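Local coordinates for chitinase A (Cycas revoluta, PDB 4MNK), which probably hydrolyses chitin, as a class V plant chitinase of glycosyl hydrolase family 18, and binds N-acetylglucosamine oligosaccharides, at residues A[84-89]-A[132-137]; A[162-167]-A[175-180]. All blocks are in the same frame, centred on the assembly; numbering follows the deposited sequence.

Interaction 1: A[84-89]-A[132-137]; sequences DNFAKL and VKLVSE
Leu134 meets Phe86 and Leu89 with its two methyls, one to each, and this small apolar contact joins helix 125-149 to helix 80-90. No hydrogen bond crosses between 84-89 and 132-137, and the nearest backbones, those of Leu89 and Leu134, keep their CA atoms 8.6 Å apart, so long side chains from both helices have to span the gap. Along 132-137 the one residue that touches 84-89 is Leu134, whose CB points toward the other helix. Its CG lies opposite the backbone N (chi1 -177°), and from there CD1 and CD2 reach different partners. CD1 lies 4.1 Å from Leu89 CD2, the two side chains crossing at about a right angle. CD2 approaches Phe86 at the ring edge, near the ring plane, 4.1 Å from CE2. A branched leucine suits this place, since two separate methyls can serve two neighbours at once, while the flat phenylalanine extends far enough from its own backbone to receive one of them. Further along, Glu137 turns to Arg96 in a salt bridge. All three touching residues are buried. Helix 93-110 adds Phe99, which packs on both Leu89 and Leu134, while Phe86 stacks its ring on Tyr119, at the end of barrel strand 114-119.

Interaction 2: A[162-167]-A[175-180]; sequences FHQKLF and YPVQFI
Gln164 and Tyr175 face each other at the open end of a short antiparallel hairpin, strands 165-166 and 173-174, which leads on from strand 155-161 of the TIM barrel to helix 177-183. Two hydrogen bonds join them. Tyr175 N donates to Gln164 O over 3.0 Å, nearly straight on to the carbonyl, and Gln164 NE2 returns a bond of 2.8 Å to Tyr175 O, the donor tilted 21° from the carbonyl plane. The glutamine is bent at chi2 (-97°), which brings its amide round to that carbonyl; NE2 also reaches Glu174 OE2, so two acceptors share it. Placing an alanine here would probably leave Tyr175 O without its side-chain donor and Glu174 without this amide partner, and open a gap beside Val177. Apolar contacts flank this pair: Gln164 CG rests 3.9 Å from Val177 CG1, and Leu166, a branched residue, lays CD1 over one face of Tyr175, 4.0 Å from CZ, while its CD2 comes near CE1. Tyrosine suits the place because its ring is packed while its OH bonds Tyr161 N. At the edge of the ring, His163 O sits near its plane, 3.7 Å from CE1.

How the interactions relate
Both segments of interaction 1 precede those of interaction 2 in sequence, and the centres of the two contacts lie 16 Å apart, yet 132-137 and 175-180 touch directly. Phe179 is the main link: its CZ comes within 3.3 Å of Val132 O, and its CE2 within 3.7 Å of Val135 CG1. Helix 125-149 thus packs on helix 80-90 through interaction 1 and on helix 177-183 beside interaction 2. Interaction 2 holds Phe162, which lines one glycan site and touches a bound N-acetylglucosamine. The side chain of Phe86 in interaction 1 is about 11 Å from a bound N-acetylglucosamine, but its stacking partner Tyr119 falls in sequence between Asp118 and Glu120 of the other glycan site.

Interaction 1: A[84-89]-A[132-137]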
loop_
_atom_site.group_PDB
_atom_site.type_symbol
_atom_site.label_atom_id
_atom_site.label_comp_id
_atom_site.label_asym_id
_atom_site.label_seq_id
_atom_site.Cartn_x
_atom_site.Cartn_y
_atom_site.Cartn_z
ATOM N N ASP A 84 15.321 -9.510 -0.436
ATOM C CA ASP A 84 16.525 -10.253 -0.826
ATOM C C ASP A 84 16.583 -10.460 -2.335
ATOM O O ASP A 84 17.638 -10.295 -2.952
ATOM C CB ASP A 84 16.575 -11.624 -0.138
ATOM C CG ASP A 84 16.731 -11.532 1.373
ATOM O OD1 ASP A 84 17.051 -10.447 1.902
ATOM O OD2 ASP A 84 16.522 -12.570 2.034
ATOM N N ASN A 85 15.443 -10.823 -2.921
ATOM C CA ASN A 85 15.351 -11.054 -4.355
ATOM C C ASN A 85 15.575 -9.791 -5.182
ATOM O O ASN A 85 16.291 -9.835 -6.178
ATOM C CB ASN A 85 14.030 -11.738 -4.714
ATOM C CG ASN A 85 14.033 -13.217 -4.386
ATOM O OD1 ASN A 85 15.088 -13.814 -4.171
ATOM N ND2 ASN A 85 12.850 -13.818 -4.349
ATOM N N PHE A 86 14.982 -8.670 -4.768
ATOM C CA PHE A 86 15.242 -7.389 -5.430
ATOM C C PHE A 86 16.721 -7.009 -5.353
ATOM O O PHE A 86 17.298 -6.540 -6.334
ATOM C CB PHE A 86 14.393 -6.261 -4.839
ATOM C CG PHE A 86 13.079 -6.041 -5.542
ATOM C CD1 PHE A 86 11.881 -6.256 -4.873
ATOM C CD2 PHE A 86 13.038 -5.593 -6.863
ATOM C CE1 PHE A 86 10.661 -6.040 -5.508
ATOM C CE2 PHE A 86 11.824 -5.381 -7.506
ATOM C CZ PHE A 86 10.633 -5.604 -6.824
ATOM N N ALA A 87 17.333 -7.219 -4.189
ATOM C CA ALA A 87 18.744 -6.886 -3.998
ATOM C C ALA A 87 19.645 -7.719 -4.913
ATOM O O ALA A 87 20.595 -7.193 -5.498
ATOM C CB ALA A 87 19.143 -7.049 -2.539
ATOM N N LYS A 88 19.337 -9.007 -5.052
ATOM C CA LYS A 88 20.078 -9.882 -5.968
ATOM C C LYS A 88 19.863 -9.461 -7.419
ATOM O O LYS A 88 20.819 -9.336 -8.191
ATOM C CB LYS A 88 19.662 -11.343 -5.788
ATOM C CG LYS A 88 20.219 -12.004 -4.537
ATOM C CD LYS A 88 19.891 -13.491 -4.477
ATOM C CE LYS A 88 18.437 -13.736 -4.100
ATOM N NZ LYS A 88 18.126 -15.188 -3.978
ATOM N N LEU A 89 18.600 -9.238 -7.772
ATOM C CA LEU A 89 18.210 -8.814 -9.110
ATOM C C LEU A 89 18.925 -7.545 -9.557
ATOM O O LEU A 89 19.518 -7.502 -10.636
ATOM C CB LEU A 89 16.697 -8.579 -9.154
ATOM C CG LEU A 89 16.121 -7.808 -10.343
ATOM C CD1 LEU A 89 16.319 -8.556 -11.647
ATOM C CD2 LEU A 89 14.654 -7.523 -10.100
ATOM N N VAL A 132 17.580 2.276 -8.859
ATOM C CA VAL A 132 17.558 3.326 -9.882
ATOM C C VAL A 132 17.828 2.746 -11.279
ATOM O O VAL A 132 17.133 3.090 -12.237
ATOM C CB VAL A 132 18.556 4.474 -9.535
ATOM C CG1 VAL A 132 18.922 5.308 -10.765
ATOM C CG2 VAL A 132 17.988 5.358 -8.434
ATOM N N LYS A 133 18.821 1.861 -11.387
ATOM C CA LYS A 133 19.139 1.206 -12.660
ATOM C C LYS A 133 17.944 0.405 -13.174
ATOM O O LYS A 133 17.560 0.542 -14.331
ATOM C CB LYS A 133 20.365 0.298 -12.527
ATOM C CG LYS A 133 21.664 1.015 -12.181
ATOM C CD LYS A 133 22.807 0.023 -12.014
ATOM C CE LYS A 133 24.015 0.662 -11.353
ATOM N NZ LYS A 133 25.114 -0.325 -11.160
ATOM N N LEU A 134 17.352 -0.414 -12.305
ATOM C CA LEU A 134 16.191 -1.223 -12.682
ATOM C C LEU A 134 15.035 -0.361 -13.182
ATOM O O LEU A 134 14.480 -0.612 -14.254
ATOM C CB LEU A 134 15.715 -2.093 -11.512
ATOM C CG LEU A 134 14.545 -3.036 -11.829
ATOM C CD1 LEU A 134 15.040 -4.291 -12.545
ATOM C CD2 LEU A 134 13.772 -3.396 -10.564
ATOM N N VAL A 135 14.680 0.652 -12.395
ATOM C CA VAL A 135 13.525 1.488 -12.701
ATOM C C VAL A 135 13.741 2.319 -13.970
ATOM O O VAL A 135 12.825 2.469 -14.782
ATOM C CB VAL A 135 13.120 2.364 -11.490
ATOM C CG1 VAL A 135 12.001 3.326 -11.855
ATOM C CG2 VAL A 135 12.678 1.482 -10.327
ATOM N N SER A 136 14.958 2.828 -14.161
ATOM C CA SER A 136 15.267 3.587 -15.371
ATOM C C SER A 136 15.102 2.707 -16.613
ATOM O O SER A 136 14.515 3.129 -17.614
ATOM C CB SER A 136 16.676 4.171 -15.306
ATOM O OG SER A 136 16.940 4.973 -16.444
ATOM N N GLU A 137 15.609 1.478 -16.532
ATOM C CA GLU A 137 15.490 0.509 -17.621
ATOM C C GLU A 137 14.033 0.111 -17.870
ATOM O O GLU A 137 13.609 -0.042 -19.019
ATOM C CB GLU A 137 16.371 -0.713 -17.342
ATOM C CG GLU A 137 17.872 -0.407 -17.457
ATOM C CD GLU A 137 18.770 -1.362 -16.674
ATOM O OE1 GLU A 137 18.294 -2.410 -16.196
ATOM O OE2 GLU A 137 19.975 -1.054 -16.541
#

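Interaction 2: A[162-167]-A[175-180]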
loop_
_atom_site.group_PDB
_atom_site.type_symbol
_atom_site.label_atom_id
_atom_site.label_comp_id
_atom_site.label_asym_id
_atom_site.label_seq_id
_atom_site.Cartn_x
_atom_site.Cartn_y
_atom_site.Cartn_z
ATOM N N PHE A 162 6.745 5.753 4.266
ATOM C CA PHE A 162 5.948 6.937 4.595
ATOM C C PHE A 162 6.735 8.237 4.440
ATOM O O PHE A 162 6.150 9.297 4.215
ATOM C CB PHE A 162 5.346 6.828 6.006
ATOM C CG PHE A 162 6.214 7.395 7.100
ATOM C CD1 PHE A 162 7.280 6.666 7.620
ATOM C CD2 PHE A 162 5.948 8.657 7.626
ATOM C CE1 PHE A 162 8.078 7.189 8.636
ATOM C CE2 PHE A 162 6.740 9.189 8.638
ATOM C CZ PHE A 162 7.805 8.456 9.147
ATOM N N HIS A 163 8.059 8.127 4.551
ATOM C CA HIS A 163 8.967 9.269 4.568
ATOM C C HIS A 163 9.925 9.193 3.385
ATOM O O HIS A 163 10.280 8.104 2.927
ATOM C CB HIS A 163 9.759 9.250 5.875
ATOM C CG HIS A 163 10.317 10.581 6.275
ATOM N ND1 HIS A 163 11.441 11.125 5.693
ATOM C CD2 HIS A 163 9.921 11.460 7.226
ATOM C CE1 HIS A 163 11.707 12.290 6.259
ATOM N NE2 HIS A 163 10.799 12.516 7.192
ATOM N N GLN A 164 10.347 10.359 2.903
ATOM C CA GLN A 164 11.270 10.455 1.776
ATOM C C GLN A 164 12.681 9.970 2.131
ATOM O O GLN A 164 13.429 9.539 1.252
ATOM C CB GLN A 164 11.282 11.895 1.242
ATOM C CG GLN A 164 12.074 12.118 -0.048
ATOM C CD GLN A 164 13.488 12.633 0.195
ATOM O OE1 GLN A 164 13.794 13.188 1.254
ATOM N NE2 GLN A 164 14.353 12.460 -0.795
ATOM N N LYS A 165 13.025 10.027 3.417
ATOM C CA LYS A 165 14.330 9.581 3.901
ATOM C C LYS A 165 14.258 8.155 4.434
ATOM O O LYS A 165 13.339 7.801 5.177
ATOM C CB LYS A 165 14.848 10.501 5.015
ATOM C CG LYS A 165 14.912 11.982 4.668
ATOM C CD LYS A 165 16.129 12.330 3.828
ATOM C CE LYS A 165 16.195 13.828 3.573
ATOM N NZ LYS A 165 17.441 14.218 2.863
ATOM N N LEU A 166 15.233 7.341 4.046
ATOM C CA LEU A 166 15.392 6.005 4.602
ATOM C C LEU A 166 16.657 5.996 5.458
ATOM O O LEU A 166 17.753 5.860 4.922
ATOM C CB LEU A 166 15.498 4.960 3.482
ATOM C CG LEU A 166 14.308 4.795 2.532
ATOM C CD1 LEU A 166 14.700 4.012 1.285
ATOM C CD2 LEU A 166 13.139 4.118 3.238
ATOM N N PHE A 167 16.539 6.163 6.776
ATOM C CA PHE A 167 15.288 6.386 7.500
ATOM C C PHE A 167 15.412 7.723 8.262
ATOM O O PHE A 167 16.533 8.198 8.454
ATOM C CB PHE A 167 15.025 5.190 8.421
ATOM C CG PHE A 167 14.785 3.905 7.671
ATOM C CD1 PHE A 167 15.849 3.077 7.320
ATOM C CD2 PHE A 167 13.499 3.541 7.288
ATOM C CE1 PHE A 167 15.632 1.897 6.607
ATOM C CE2 PHE A 167 13.271 2.365 6.575
ATOM C CZ PHE A 167 14.341 1.540 6.237
ATOM N N TYR A 175 14.645 8.596 -1.280
ATOM C CA TYR A 175 14.017 8.452 -2.588
ATOM C C TYR A 175 14.369 9.638 -3.481
ATOM O O TYR A 175 14.192 10.792 -3.077
ATOM C CB TYR A 175 12.501 8.324 -2.453
ATOM C CG TYR A 175 12.044 7.041 -1.801
ATOM C CD1 TYR A 175 11.694 7.012 -0.453
ATOM C CD2 TYR A 175 11.954 5.856 -2.533
ATOM C CE1 TYR A 175 11.270 5.834 0.158
ATOM C CE2 TYR A 175 11.532 4.669 -1.934
ATOM C CZ TYR A 175 11.187 4.666 -0.587
ATOM O OH TYR A 175 10.758 3.504 0.020
ATOM N N PRO A 176 14.880 9.358 -4.693
ATOM C CA PRO A 176 15.208 10.441 -5.620
ATOM C C PRO A 176 13.935 10.945 -6.305
ATOM O O PRO A 176 13.464 10.337 -7.268
ATOM C CB PRO A 176 16.168 9.776 -6.612
ATOM C CG PRO A 176 15.801 8.321 -6.590
ATOM C CD PRO A 176 15.251 8.029 -5.220
ATOM N N VAL A 177 13.380 12.045 -5.799
ATOM C CA VAL A 177 12.022 12.448 -6.185
ATOM C C VAL A 177 11.878 12.918 -7.632
ATOM O O VAL A 177 10.855 12.659 -8.258
ATOM C CB VAL A 177 11.378 13.471 -5.202
ATOM C CG1 VAL A 177 11.310 12.888 -3.799
ATOM C CG2 VAL A 177 12.120 14.802 -5.205
ATOM N N GLN A 178 12.895 13.602 -8.156
ATOM C CA GLN A 178 12.863 14.061 -9.543
ATOM C C GLN A 178 12.914 12.866 -10.500
ATOM O O GLN A 178 12.158 12.804 -11.473
ATOM C CB GLN A 178 14.012 15.033 -9.816
ATOM C CG GLN A 178 13.961 15.689 -11.184
ATOM C CD GLN A 178 15.265 16.364 -11.536
ATOM O OE1 GLN A 178 16.295 15.709 -11.700
ATOM N NE2 GLN A 178 15.231 17.685 -11.645
ATOM N N PHE A 179 13.808 11.924 -10.203
ATOM C CA PHE A 179 13.903 10.650 -10.916
ATOM C C PHE A 179 12.548 9.936 -10.944
ATOM O O PHE A 179 12.068 9.527 -12.006
ATOM C CB PHE A 179 14.961 9.766 -10.238
ATOM C CG PHE A 179 15.031 8.362 -10.777
ATOM C CD1 PHE A 179 15.959 8.032 -11.758
ATOM C CD2 PHE A 179 14.186 7.364 -10.293
ATOM C CE1 PHE A 179 16.032 6.736 -12.260
ATOM C CE2 PHE A 179 14.254 6.068 -10.792
ATOM C CZ PHE A 179 15.178 5.754 -11.775
ATOM N N ILE A 180 11.942 9.800 -9.767
ATOM C CA ILE A 180 10.659 9.121 -9.616
ATOM C C ILE A 180 9.546 9.832 -10.393
ATOM O O ILE A 180 8.767 9.187 -11.102
ATOM C CB ILE A 180 10.279 8.975 -8.123
ATOM C CG1 ILE A 180 11.174 7.934 -7.442
ATOM C CG2 ILE A 180 8.811 8.603 -7.970
ATOM C CD1 ILE A 180 11.075 7.917 -5.923
#